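Local coordinates for protein phosphoribosylglycinamide synthetase (Anaerococcus prevotii, PDB 4DIM) that probably acts as an ATP-grasp ligase, binding ATP and a metal ion such as manganese to drive the joining of two substrates, at residues Gly21-Ala26 with Asn47-Ile52; Leu208-His213 with Glu245-Ile250; Gly214-Met219 with Ala323-Met328; Val262-Ile265 with Glu270-Ile273; Ile377-Glu382 with Asp392-Asn397. All coordinates share one frame; numbering follows the deposited sequence.

Contact 1: Gly21-Ala26 with Asn47-Ile52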
# COMPACT_ATOMS: atom_id res chain seq x y z
N GLY A 21 -9.71 -5.56 9.16
CA GLY A 21 -9.89 -4.33 9.91
C GLY A 21 -11.07 -3.51 9.44
O GLY A 21 -11.80 -2.90 10.23
N LEU A 22 -11.25 -3.51 8.14
CA LEU A 22 -12.36 -2.81 7.55
C LEU A 22 -13.68 -3.56 7.78
O LEU A 22 -14.72 -2.92 7.95
CB LEU A 22 -12.06 -2.62 6.09
CG LEU A 22 -12.98 -1.80 5.29
CD1 LEU A 22 -13.04 -0.37 5.82
CD2 LEU A 22 -12.53 -1.80 3.90
N TYR A 23 -13.64 -4.90 7.83
CA TYR A 23 -14.81 -5.72 8.16
C TYR A 23 -15.20 -5.49 9.61
O TYR A 23 -16.38 -5.42 9.95
CB TYR A 23 -14.54 -7.21 7.89
CG TYR A 23 -14.59 -7.59 6.43
CD1 TYR A 23 -15.79 -7.95 5.82
CD2 TYR A 23 -13.44 -7.63 5.67
CE1 TYR A 23 -15.85 -8.29 4.47
CE2 TYR A 23 -13.48 -7.98 4.31
CZ TYR A 23 -14.68 -8.34 3.73
OH TYR A 23 -14.76 -8.64 2.39
N LYS A 24 -14.21 -5.38 10.48
CA LYS A 24 -14.43 -5.17 11.91
C LYS A 24 -15.04 -3.77 12.15
O LYS A 24 -16.01 -3.64 12.90
CB LYS A 24 -13.08 -5.32 12.66
CG LYS A 24 -13.26 -5.50 14.17
CD LYS A 24 -12.02 -5.12 14.98
CE LYS A 24 -12.10 -3.73 15.57
NZ LYS A 24 -10.88 -3.37 16.36
N ALA A 25 -14.49 -2.75 11.50
CA ALA A 25 -14.95 -1.36 11.64
C ALA A 25 -16.36 -1.20 11.14
O ALA A 25 -17.20 -0.62 11.83
CB ALA A 25 -14.02 -0.43 10.88
N ALA A 26 -16.63 -1.73 9.96
CA ALA A 26 -17.99 -1.76 9.39
C ALA A 26 -18.99 -2.42 10.36
O ALA A 26 -20.08 -1.90 10.57
CB ALA A 26 -17.98 -2.51 8.08
N ASN A 47 -16.53 -14.49 8.79
CA ASN A 47 -17.32 -14.60 10.01
C ASN A 47 -17.74 -13.19 10.48
O ASN A 47 -18.71 -13.07 11.22
CB ASN A 47 -16.57 -15.40 11.07
CG ASN A 47 -16.43 -16.87 10.67
OD1 ASN A 47 -17.42 -17.55 10.31
ND2 ASN A 47 -15.21 -17.41 10.71
N LEU A 48 -17.04 -12.13 10.02
CA LEU A 48 -17.43 -10.74 10.26
C LEU A 48 -18.46 -10.32 9.23
O LEU A 48 -19.34 -9.52 9.55
CB LEU A 48 -16.23 -9.75 10.20
CG LEU A 48 -15.32 -9.66 11.43
CD1 LEU A 48 -13.95 -9.03 11.06
CD2 LEU A 48 -16.00 -8.87 12.56
N ALA A 49 -18.33 -10.84 7.97
CA ALA A 49 -19.26 -10.49 6.88
C ALA A 49 -20.64 -11.07 7.07
O ALA A 49 -20.77 -12.24 7.46
CB ALA A 49 -18.72 -10.94 5.53
N ASP A 50 -21.67 -10.27 6.78
CA ASP A 50 -23.06 -10.70 6.85
C ASP A 50 -23.44 -11.51 5.58
O ASP A 50 -24.22 -12.46 5.67
CB ASP A 50 -24.01 -9.49 7.00
CG ASP A 50 -23.80 -8.67 8.26
OD1 ASP A 50 -22.64 -8.49 8.67
OD2 ASP A 50 -24.81 -8.14 8.80
N GLU A 51 -22.87 -11.13 4.42
CA GLU A 51 -23.10 -11.76 3.12
C GLU A 51 -21.78 -12.07 2.41
O GLU A 51 -20.75 -11.48 2.74
CB GLU A 51 -23.92 -10.78 2.24
CG GLU A 51 -25.02 -11.37 1.40
CD GLU A 51 -26.02 -10.31 0.99
OE1 GLU A 51 -26.61 -9.69 1.90
OE2 GLU A 51 -26.16 -10.05 -0.23
N ILE A 52 -21.82 -12.99 1.42
CA ILE A 52 -20.68 -13.35 0.57
C ILE A 52 -21.16 -13.33 -0.83
O ILE A 52 -22.18 -13.95 -1.09
CB ILE A 52 -20.03 -14.71 0.90
CG1 ILE A 52 -19.69 -14.80 2.41
CG2 ILE A 52 -18.77 -14.92 0.01
CD1 ILE A 52 -19.07 -16.05 2.88

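Contact 2: Leu208-His213 with Glu245-Ile250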
# COMPACT_ATOMS: atom_id res chain seq x y z
N LEU A 208 -6.67 15.65 3.90
CA LEU A 208 -6.69 15.76 5.36
C LEU A 208 -5.30 15.70 5.95
O LEU A 208 -4.98 16.42 6.90
CB LEU A 208 -7.53 14.62 5.93
CG LEU A 208 -8.98 14.56 5.41
CD1 LEU A 208 -9.80 13.60 6.22
CD2 LEU A 208 -9.64 15.94 5.39
N PHE A 209 -4.49 14.81 5.42
CA PHE A 209 -3.13 14.68 5.90
C PHE A 209 -2.22 13.97 4.90
O PHE A 209 -2.67 13.39 3.92
CB PHE A 209 -3.12 13.90 7.25
CG PHE A 209 -3.55 12.47 7.13
CD1 PHE A 209 -2.66 11.48 6.75
CD2 PHE A 209 -4.86 12.10 7.41
CE1 PHE A 209 -3.07 10.17 6.63
CE2 PHE A 209 -5.27 10.79 7.25
CZ PHE A 209 -4.37 9.84 6.87
N VAL A 210 -0.94 14.03 5.17
CA VAL A 210 0.10 13.27 4.52
C VAL A 210 0.99 12.80 5.67
O VAL A 210 1.52 13.63 6.43
CB VAL A 210 0.87 13.97 3.38
CG1 VAL A 210 1.79 12.98 2.68
CG2 VAL A 210 -0.09 14.57 2.37
N MSE A 211 1.04 11.48 5.87
CA MSE A 211 1.81 10.91 6.95
C MSE A 211 2.99 10.09 6.42
O MSE A 211 2.82 8.90 6.14
CB MSE A 211 0.92 10.02 7.83
CG MSE A 211 1.62 9.58 9.15
SE MSE A 211 0.68 8.11 9.97
CE MSE A 211 1.29 6.85 8.84
N PRO A 212 4.21 10.66 6.41
CA PRO A 212 5.39 9.86 6.03
C PRO A 212 5.62 8.69 6.97
O PRO A 212 5.21 8.72 8.12
CB PRO A 212 6.54 10.88 6.09
CG PRO A 212 5.88 12.19 5.91
CD PRO A 212 4.56 12.08 6.57
N HIS A 213 6.21 7.61 6.46
CA HIS A 213 6.49 6.45 7.30
C HIS A 213 7.68 5.65 6.80
O HIS A 213 8.07 5.70 5.62
CB HIS A 213 5.26 5.52 7.47
CG HIS A 213 4.61 5.09 6.20
ND1 HIS A 213 5.13 4.05 5.44
CD2 HIS A 213 3.47 5.54 5.62
CE1 HIS A 213 4.35 3.96 4.38
NE2 HIS A 213 3.31 4.82 4.47
N GLU A 245 4.53 17.17 -2.48
CA GLU A 245 4.44 16.34 -3.68
C GLU A 245 3.22 15.45 -3.66
O GLU A 245 2.61 15.26 -4.71
CB GLU A 245 5.69 15.47 -3.88
CG GLU A 245 6.99 16.20 -4.18
CD GLU A 245 6.93 17.34 -5.17
OE1 GLU A 245 6.79 17.05 -6.38
OE2 GLU A 245 7.06 18.52 -4.76
N VAL A 246 2.85 14.89 -2.49
CA VAL A 246 1.67 14.03 -2.44
C VAL A 246 0.42 14.85 -2.79
O VAL A 246 -0.38 14.41 -3.60
CB VAL A 246 1.56 13.33 -1.07
CG1 VAL A 246 0.18 12.70 -0.88
CG2 VAL A 246 2.67 12.29 -0.90
N LYS A 247 0.24 16.05 -2.20
CA LYS A 247 -0.92 16.91 -2.53
C LYS A 247 -0.96 17.26 -4.03
O LYS A 247 -2.05 17.25 -4.63
CB LYS A 247 -0.91 18.20 -1.70
CG LYS A 247 -1.38 17.99 -0.26
CD LYS A 247 -1.41 19.34 0.54
CE LYS A 247 -1.76 19.20 2.01
NZ LYS A 247 -0.59 18.78 2.84
N LYS A 248 0.21 17.53 -4.63
CA LYS A 248 0.31 17.81 -6.05
C LYS A 248 -0.10 16.60 -6.89
O LYS A 248 -0.79 16.76 -7.90
CB LYS A 248 1.73 18.22 -6.43
CG LYS A 248 2.09 19.62 -6.12
CD LYS A 248 3.57 19.86 -6.12
CE LYS A 248 4.17 19.77 -7.48
NZ LYS A 248 5.60 20.11 -7.46
N ALA A 249 0.38 15.41 -6.51
CA ALA A 249 0.12 14.14 -7.21
C ALA A 249 -1.32 13.75 -7.15
O ALA A 249 -1.89 13.26 -8.12
CB ALA A 249 0.94 13.05 -6.59
N ILE A 250 -1.91 13.91 -5.99
CA ILE A 250 -3.32 13.61 -5.79
C ILE A 250 -4.13 14.37 -6.79
O ILE A 250 -5.00 13.80 -7.44
CB ILE A 250 -3.74 13.92 -4.33
CG1 ILE A 250 -3.24 12.76 -3.40
CG2 ILE A 250 -5.24 14.11 -4.21
CD1 ILE A 250 -3.15 13.13 -1.98

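Contact 3: Gly214-Met219 with Ala323-Met328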
# COMPACT_ATOMS: atom_id res chain seq x y z
N GLY A 214 8.31 4.99 7.75
CA GLY A 214 9.49 4.19 7.49
C GLY A 214 9.11 2.84 6.97
O GLY A 214 8.04 2.33 7.31
N ASP A 215 9.97 2.27 6.12
CA ASP A 215 9.73 0.99 5.47
C ASP A 215 10.87 0.01 5.77
O ASP A 215 11.95 0.14 5.20
CB ASP A 215 9.59 1.21 3.94
CG ASP A 215 8.36 2.00 3.45
OD1 ASP A 215 7.45 2.31 4.28
OD2 ASP A 215 8.27 2.26 2.22
N GLU A 216 10.64 -0.96 6.68
CA GLU A 216 11.63 -2.03 6.98
C GLU A 216 11.45 -3.16 5.98
O GLU A 216 10.33 -3.49 5.58
CB GLU A 216 11.52 -2.53 8.41
CG GLU A 216 11.95 -1.50 9.42
CD GLU A 216 11.67 -1.88 10.86
OE1 GLU A 216 10.93 -2.86 11.08
OE2 GLU A 216 12.21 -1.20 11.77
N THR A 217 12.54 -3.72 5.50
CA THR A 217 12.44 -4.72 4.45
C THR A 217 13.39 -5.93 4.70
O THR A 217 14.32 -5.85 5.51
CB THR A 217 12.70 -3.96 3.11
OG1 THR A 217 11.95 -4.54 2.05
CG2 THR A 217 14.17 -3.85 2.77
N TYR A 218 13.06 -7.08 4.07
CA TYR A 218 13.86 -8.31 4.13
C TYR A 218 14.22 -8.72 2.72
O TYR A 218 13.32 -8.92 1.90
CB TYR A 218 13.12 -9.46 4.85
CG TYR A 218 13.99 -10.68 5.06
CD1 TYR A 218 14.84 -10.77 6.16
CD2 TYR A 218 14.03 -11.71 4.13
CE1 TYR A 218 15.66 -11.88 6.36
CE2 TYR A 218 14.86 -12.82 4.31
CZ TYR A 218 15.67 -12.91 5.43
OH TYR A 218 16.50 -13.99 5.64
N MSE A 219 15.53 -8.85 2.44
CA MSE A 219 16.04 -9.24 1.13
C MSE A 219 16.22 -10.76 1.03
O MSE A 219 16.95 -11.36 1.83
CB MSE A 219 17.38 -8.53 0.85
CG MSE A 219 17.98 -8.83 -0.55
SE MSE A 219 16.77 -8.51 -2.05
CE MSE A 219 16.87 -6.60 -2.11
N ALA A 323 4.53 7.48 18.66
CA ALA A 323 5.32 6.62 17.80
C ALA A 323 4.64 5.23 17.74
O ALA A 323 3.94 4.84 18.68
CB ALA A 323 6.75 6.52 18.31
N GLY A 324 4.75 4.59 16.58
CA GLY A 324 4.25 3.26 16.28
C GLY A 324 5.25 2.46 15.45
O GLY A 324 6.06 3.03 14.68
N LEU A 325 5.27 1.13 15.69
CA LEU A 325 6.16 0.16 15.03
C LEU A 325 5.37 -1.10 14.77
O LEU A 325 4.78 -1.64 15.70
CB LEU A 325 7.42 -0.14 15.89
CG LEU A 325 8.39 -1.25 15.40
CD1 LEU A 325 8.97 -0.93 14.04
CD2 LEU A 325 9.51 -1.46 16.35
N ALA A 326 5.36 -1.56 13.54
CA ALA A 326 4.66 -2.78 13.13
C ALA A 326 5.63 -3.65 12.42
O ALA A 326 6.30 -3.16 11.52
CB ALA A 326 3.49 -2.46 12.20
N ARG A 327 5.75 -4.89 12.86
CA ARG A 327 6.66 -5.83 12.23
C ARG A 327 6.03 -7.18 12.02
O ARG A 327 5.40 -7.73 12.93
CB ARG A 327 7.89 -5.99 13.12
CG ARG A 327 8.88 -4.89 12.91
CD ARG A 327 10.17 -5.26 13.58
NE ARG A 327 11.07 -4.12 13.54
CZ ARG A 327 12.05 -3.89 14.40
NH1 ARG A 327 12.29 -4.74 15.40
NH2 ARG A 327 12.79 -2.80 14.28
N MSE A 328 6.32 -7.77 10.84
CA MSE A 328 5.93 -9.15 10.56
C MSE A 328 6.87 -10.08 11.31
O MSE A 328 8.08 -9.81 11.36
CB MSE A 328 5.98 -9.47 9.06
CG MSE A 328 5.14 -8.53 8.16
SE MSE A 328 3.21 -8.16 8.68
CE MSE A 328 3.35 -6.28 9.35

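Contact 4: Val262-Ile265 with Glu270-Ile273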
# COMPACT_ATOMS: atom_id res chain seq x y z
N VAL A 262 1.35 5.76 -0.93
CA VAL A 262 2.45 6.27 -1.73
C VAL A 262 3.83 5.65 -1.36
O VAL A 262 4.13 5.39 -0.18
CB VAL A 262 2.55 7.82 -1.59
CG1 VAL A 262 3.30 8.41 -2.76
CG2 VAL A 262 1.16 8.45 -1.45
N ASP A 263 4.65 5.44 -2.42
CA ASP A 263 6.03 4.97 -2.34
C ASP A 263 6.87 6.13 -2.79
O ASP A 263 6.74 6.59 -3.93
CB ASP A 263 6.30 3.71 -3.21
CG ASP A 263 5.47 2.47 -2.93
OD1 ASP A 263 5.14 2.24 -1.74
OD2 ASP A 263 5.26 1.67 -3.87
N MSE A 264 7.69 6.63 -1.88
CA MSE A 264 8.58 7.75 -2.07
C MSE A 264 10.04 7.32 -2.15
O MSE A 264 10.42 6.23 -1.75
CB MSE A 264 8.47 8.69 -0.84
CG MSE A 264 7.02 9.04 -0.30
SE MSE A 264 6.14 10.31 -1.38
CE MSE A 264 7.57 11.76 -1.75
N ILE A 265 10.88 8.26 -2.53
CA ILE A 265 12.33 8.10 -2.46
C ILE A 265 12.95 9.48 -2.16
O ILE A 265 12.55 10.49 -2.73
CB ILE A 265 12.96 7.45 -3.69
CG1 ILE A 265 14.49 7.31 -3.53
CG2 ILE A 265 12.63 8.22 -4.95
CD1 ILE A 265 15.02 6.21 -4.14
N GLU A 270 15.51 16.06 -1.85
CA GLU A 270 14.37 16.18 -2.75
C GLU A 270 13.73 14.86 -2.76
O GLU A 270 14.42 13.85 -2.65
CB GLU A 270 14.77 16.65 -4.16
CG GLU A 270 14.99 18.16 -4.25
CD GLU A 270 13.86 19.05 -3.76
OE1 GLU A 270 12.68 18.61 -3.81
OE2 GLU A 270 14.16 20.17 -3.29
N VAL A 271 12.39 14.87 -2.81
CA VAL A 271 11.62 13.64 -2.72
C VAL A 271 10.91 13.43 -4.02
O VAL A 271 10.54 14.37 -4.69
CB VAL A 271 10.66 13.63 -1.51
CG1 VAL A 271 11.43 13.87 -0.22
CG2 VAL A 271 9.53 14.66 -1.66
N TYR A 272 10.74 12.17 -4.37
CA TYR A 272 10.12 11.74 -5.63
C TYR A 272 9.11 10.66 -5.37
O TYR A 272 9.35 9.79 -4.52
CB TYR A 272 11.20 11.20 -6.59
CG TYR A 272 12.30 12.20 -6.87
CD1 TYR A 272 12.29 12.98 -8.02
CD2 TYR A 272 13.39 12.32 -6.02
CE1 TYR A 272 13.28 13.91 -8.27
CE2 TYR A 272 14.40 13.24 -6.27
CZ TYR A 272 14.33 14.06 -7.38
OH TYR A 272 15.32 15.00 -7.64
N ILE A 273 8.00 10.66 -6.14
CA ILE A 273 6.95 9.66 -6.04
C ILE A 273 7.25 8.57 -6.99
O ILE A 273 7.27 8.81 -8.20
CB ILE A 273 5.57 10.29 -6.36
CG1 ILE A 273 5.24 11.39 -5.33
CG2 ILE A 273 4.46 9.19 -6.43
CD1 ILE A 273 4.08 11.99 -5.50

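Contact 5: Ile377-Glu382 with Asp392-Asn397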
# COMPACT_ATOMS: atom_id res chain seq x y z
N ILE A 377 3.21 -8.05 14.95
CA ILE A 377 3.28 -7.32 16.21
C ILE A 377 3.12 -5.85 15.94
O ILE A 377 3.82 -5.31 15.08
CB ILE A 377 4.64 -7.57 16.92
CG1 ILE A 377 4.88 -9.08 17.22
CG2 ILE A 377 4.75 -6.73 18.21
CD1 ILE A 377 6.30 -9.41 17.50
N ILE A 378 2.29 -5.17 16.75
CA ILE A 378 2.14 -3.74 16.69
C ILE A 378 2.29 -3.18 18.10
O ILE A 378 1.61 -3.60 19.03
CB ILE A 378 0.85 -3.24 16.03
CG1 ILE A 378 0.53 -4.00 14.77
CG2 ILE A 378 0.99 -1.71 15.74
CD1 ILE A 378 -0.77 -3.71 14.25
N VAL A 379 3.18 -2.19 18.23
CA VAL A 379 3.43 -1.47 19.47
C VAL A 379 3.35 0.04 19.20
O VAL A 379 3.47 0.47 18.04
CB VAL A 379 4.74 -1.85 20.13
CG1 VAL A 379 4.79 -3.35 20.39
CG2 VAL A 379 5.94 -1.39 19.31
N LYS A 380 3.07 0.80 20.28
CA LYS A 380 3.00 2.26 20.34
C LYS A 380 3.76 2.70 21.60
O LYS A 380 3.74 1.96 22.59
CB LYS A 380 1.52 2.76 20.35
CG LYS A 380 0.67 2.34 21.55
CD LYS A 380 -0.71 2.97 21.47
CE LYS A 380 -1.72 2.51 22.49
NZ LYS A 380 -1.28 2.69 23.90
N GLU A 381 4.39 3.89 21.60
CA GLU A 381 5.18 4.39 22.75
C GLU A 381 5.59 5.88 22.45
O GLU A 381 5.27 6.36 21.38
CB GLU A 381 6.40 3.46 22.96
CG GLU A 381 7.25 3.68 24.19
CD GLU A 381 6.68 3.90 25.57
OE1 GLU A 381 6.74 2.95 26.39
OE2 GLU A 381 6.43 5.09 25.90
N GLU A 382 6.19 6.64 23.39
CA GLU A 382 6.54 8.06 23.15
C GLU A 382 7.49 8.25 21.96
O GLU A 382 7.38 9.25 21.25
CB GLU A 382 7.20 8.70 24.39
CG GLU A 382 6.23 9.16 25.46
CD GLU A 382 6.87 9.93 26.61
OE1 GLU A 382 8.11 10.09 26.61
OE2 GLU A 382 6.13 10.36 27.53
N ASP A 392 11.71 -5.86 20.78
CA ASP A 392 12.74 -6.90 21.00
C ASP A 392 12.42 -7.81 22.16
O ASP A 392 12.81 -8.97 22.13
CB ASP A 392 14.10 -6.27 21.26
CG ASP A 392 14.73 -5.61 20.05
OD1 ASP A 392 14.12 -5.68 18.94
OD2 ASP A 392 15.82 -5.00 20.22
N VAL A 393 11.75 -7.28 23.19
CA VAL A 393 11.36 -8.05 24.36
C VAL A 393 10.22 -9.02 23.99
O VAL A 393 10.20 -10.14 24.51
CB VAL A 393 10.95 -7.12 25.53
CG1 VAL A 393 10.34 -7.92 26.69
CG2 VAL A 393 12.13 -6.29 26.01
N ILE A 394 9.28 -8.59 23.11
CA ILE A 394 8.11 -9.36 22.67
C ILE A 394 8.59 -10.61 21.91
O ILE A 394 8.39 -11.72 22.40
CB ILE A 394 7.13 -8.47 21.82
CG1 ILE A 394 6.50 -7.37 22.71
CG2 ILE A 394 6.00 -9.28 21.14
CD1 ILE A 394 5.73 -6.24 21.91
N ILE A 395 9.28 -10.42 20.79
CA ILE A 395 9.83 -11.48 19.93
C ILE A 395 10.67 -12.50 20.70
O ILE A 395 10.66 -13.69 20.35
CB ILE A 395 10.72 -10.82 18.84
CG1 ILE A 395 9.86 -10.16 17.78
CG2 ILE A 395 11.71 -11.80 18.20
CD1 ILE A 395 9.19 -11.14 16.78
N ASN A 396 11.49 -12.02 21.64
CA ASN A 396 12.35 -12.89 22.45
C ASN A 396 11.51 -13.77 23.41
O ASN A 396 12.05 -14.73 23.95
CB ASN A 396 13.40 -12.09 23.25
CG ASN A 396 14.49 -11.45 22.45
OD1 ASN A 396 14.52 -11.49 21.22
ND2 ASN A 396 15.48 -10.91 23.15
N ASN A 397 10.21 -13.44 23.60
CA ASN A 397 9.23 -14.18 24.40
C ASN A 397 8.18 -14.84 23.50
O ASN A 397 7.10 -15.18 23.98
CB ASN A 397 8.58 -13.26 25.43
CG ASN A 397 9.46 -12.98 26.63
OD1 ASN A 397 9.62 -13.84 27.51
ND2 ASN A 397 10.09 -11.81 26.67

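Contact 1: Gly21-Ala26 with Asn47-Ile52
Leu48, on helix 43-48, reaches to the flank of helix 20-29, where its branched end meets Tyr23 and Lys24. Its CD1 methyl sits against Tyr23 CB at 3.7 Å and equally near Lys24 N, while CD2 turns to Lys24 CA at 4.1 Å. The leucine end thus lies against Tyr23 CB and the start of Lys24, and meets the root of the tyrosine, not its ring. Tyr23 turns its CG anti to its own carbonyl carbon (chi1 -77°), which leans the ring past Leu48 toward Ala49. There Ala49 CB approaches Tyr23 CE1 obliquely at 4.0 Å; a side chain no larger than a methyl suits a place so close beside the ring. Beyond the contact, the Tyr23 hydroxyl is hydrogen-bonded to Gly14 O, and its side chain also touches Ile12 and Ala35 of the sheet, so one tyrosine offers both an apolar flank and a polar end. Lys24, an exposed residue, lends mainly its backbone and CB. Helix 20-29, between parallel strands 9-13 and 32-37, with a glycine pattern at its start, is consistent with a beta-alpha-beta crossover of a Rossmann-like domain.

Contact 2: Leu208-His213 with Glu245-Ile250
Val210 and Val246 meet tip to tip, one from a strand and the other from the helix lying over it. Each valine offers both methyls: Val210 CG1 lies 3.8 Å from Val246 CG2, and Val210 CG2 lies 3.8 Å from Val246 CG1, so both methyls of each fork take part. In Val210, CG1 stands anti to the backbone N (chi1 -172°) and CG2 anti to the carbonyl carbon, so both methyls face Val246. Short beta-branched side chains suit a spot where helix and sheet run close together. Lys247, an exposed residue at the margin of the pair, brings its end round, NZ lying 4.3 Å from Val210 CG2.

In the next shell, Val210 also touches Ala198 and Lys243, and Val246 rests on Ala200 of the adjoining strand 194-203; alanine, being small, suits a place under a close-lying helix. Pro212, two residues along the strand from Val210, continues the same face toward Ile239 and Thr242. Phe209 turns its CB away from the helix; its side chain touches Val289 and its ring meets those of Tyr293 and Trp314. Farther out, the helix is tied down by Glu245 OE1, which accepts a hydrogen bond from Asn123 N, and by Lys248 NZ, which donates to Asn121 O. Glu245 and Lys248 are themselves joined by a weak salt bridge, Lys248 NZ to Glu245 OE2 at 3.5 Å. A helix packed on one face of an antiparallel sheet fits the alpha+beta architecture of an ATP-grasp domain.

Contact 3: Gly214-Met219 with Ala323-Met328
Glu216 OE1 accepts the hydrogen of Arg327 NE at 2.8 Å, the shorter half of a two-bond salt bridge. The bridge reaches over strand 223-230, within the large antiparallel sheet, probably part of the ATP-grasp fold: that strand comes between strands 206-219 and 323-329 in the sheet order, so the two residues meet through long side chains and not through backbone pairing. Its second half runs from Arg327 NH2 to Glu216 OE2, 3.0 Å long with a nearly straight angle of 167° at the hydrogen. Arginine therefore grips the carboxylate side-on, one nitrogen to each oxygen, and both oxygens are met on their syn sides. The fit is not flat, for the carboxylate and guanidinium planes are turned 35° apart. Still, two bonds hinder either group from rotating and hold the opposite charges together.

Glutamate and arginine suit the span because both can stretch. Glu216 is extended beyond CG, and Arg327 runs out straight from CG to NE, bringing its guanidinium edge to the carboxylate. Glu216 is steadied by backbone bonds with Val226 and Gly227 of the intervening strand and packs on Tyr229, which Leu325 touches too. Leu325 supplies an apolar flank to the ion pair. Its CD1 approaches Glu216 OE2 at 4.0 Å, and its CD2 lies over the centre of the Arg327 guanidinium, 4.0 Å above the plane.

Contact 4: Val262-Ile265 with Glu270-Ile273
A beta hairpin joins strands 258-267 and 270-277, and here its arms pair antiparallel close to the turn. Ile265 and Tyr272 form the hydrogen-bonded pair: Ile265 N donates to Tyr272 O at 2.9 Å, and Tyr272 N returns the bond to Ile265 O at 3.0 Å, each donor lying in the plane of the carbonyl it meets. Met264 and Ile273, one step along, make the non-hydrogen-bonded pair, with CA atoms 4.7 Å apart.

The side chains part to two faces. On the face of Met264 and Ile273, Met264, modelled as selenomethionine, bends at chi2 (-77°) and again at chi3, which carries its methyl CE diagonally over to Val271 CG2 at 3.5 Å. Its selenium remains beside Ile273 CG1 at 4.2 Å, and Val262 CG1 meets Ile273 CG2 at 3.9 Å. A flexible, unbranched chain suits this diagonal reach, and the beta-branched neighbours suit extended backbone. This apolar face packs against helix 236-253 through Val246, Ala249 and Ile238.

On the other face, Ile265 CG2 leans on Tyr272 CB at 3.7 Å, while the tyrosine side chain touches Asn123 and Lys144. Strand 270-277 is the outermost strand on its side of the sheet, yet two of its carbonyls have partners: Val271 O is bonded by Asn123 ND2, and Ile273 O by Thr124 OG1. A hairpin forming the edge of a helix-backed antiparallel sheet is consistent with an ATP-grasp domain.

Contact 5: Ile377-Glu382 with Asp392-Asn397
No flat group enters the seam where Ile377 and Val379 meet Ile394 and Ile395; the planar groups lie at its margins. The Asn397 amide lies beyond the isoleucines and bonds through its edge: ND2 donates nearly in the amide plane to Val393 O at 2.7 Å, with Asn397 N also bonded to Ile394 O. At the far end of the strand, Glu381 OE2 uses its anti lone pair to accept a hydrogen bond from Glu382 N at 3.0 Å.

Between them the contact is purely aliphatic. Ile377 and Ile394 slide past each other in opposite directions, Ile377 CD1 reaching Ile394 CG2 at 3.7 Å. This belongs to a helix-on-sheet layer: strand 375-381, bonded to strands 323-329 and 351-356, is followed directly by helix 384-395, which folds back over it. The chain of Ile377 is extended at chi2 (162°), which lets it pass beyond Ile394, where Ile377 CD1 comes to 3.4 Å from Ile395 CD1.

Val379, also on the helix side, gives CG1 to Ile394 CD1. Branched aliphatic residues favour the extended strand and interleave with the helix; Leu391 fills in beside both Ile377 and Val379, whereas Ile378 turns its CB away from the helix, and its side chain touches Ile291 of helix 285-293.

Contacts 2, 3, 4 and 5 all reach the large antiparallel sheet, whereas contact 1 stands apart in the N-terminal parallel-sheet region, about 33 Å between centres from contact 4. Contacts 2, 4 and 5 are buried; contacts 2 and 4 also touch: helix 236-253 presses Ala249 CB to Ile273 CD1 at 3.5 Å, so its one apolar surface serves both. Contact 3 shares strand 206-219 with contact 2, and its strand 323-329 neighbours strand 375-381 of contact 5. Chemistry follows place: aliphatic packing under helices in contacts 2 and 5, backbone pairing in the hairpin of contact 4, an ion pair in partly buried contact 3, and mixed apolar packing in partly buried contact 1.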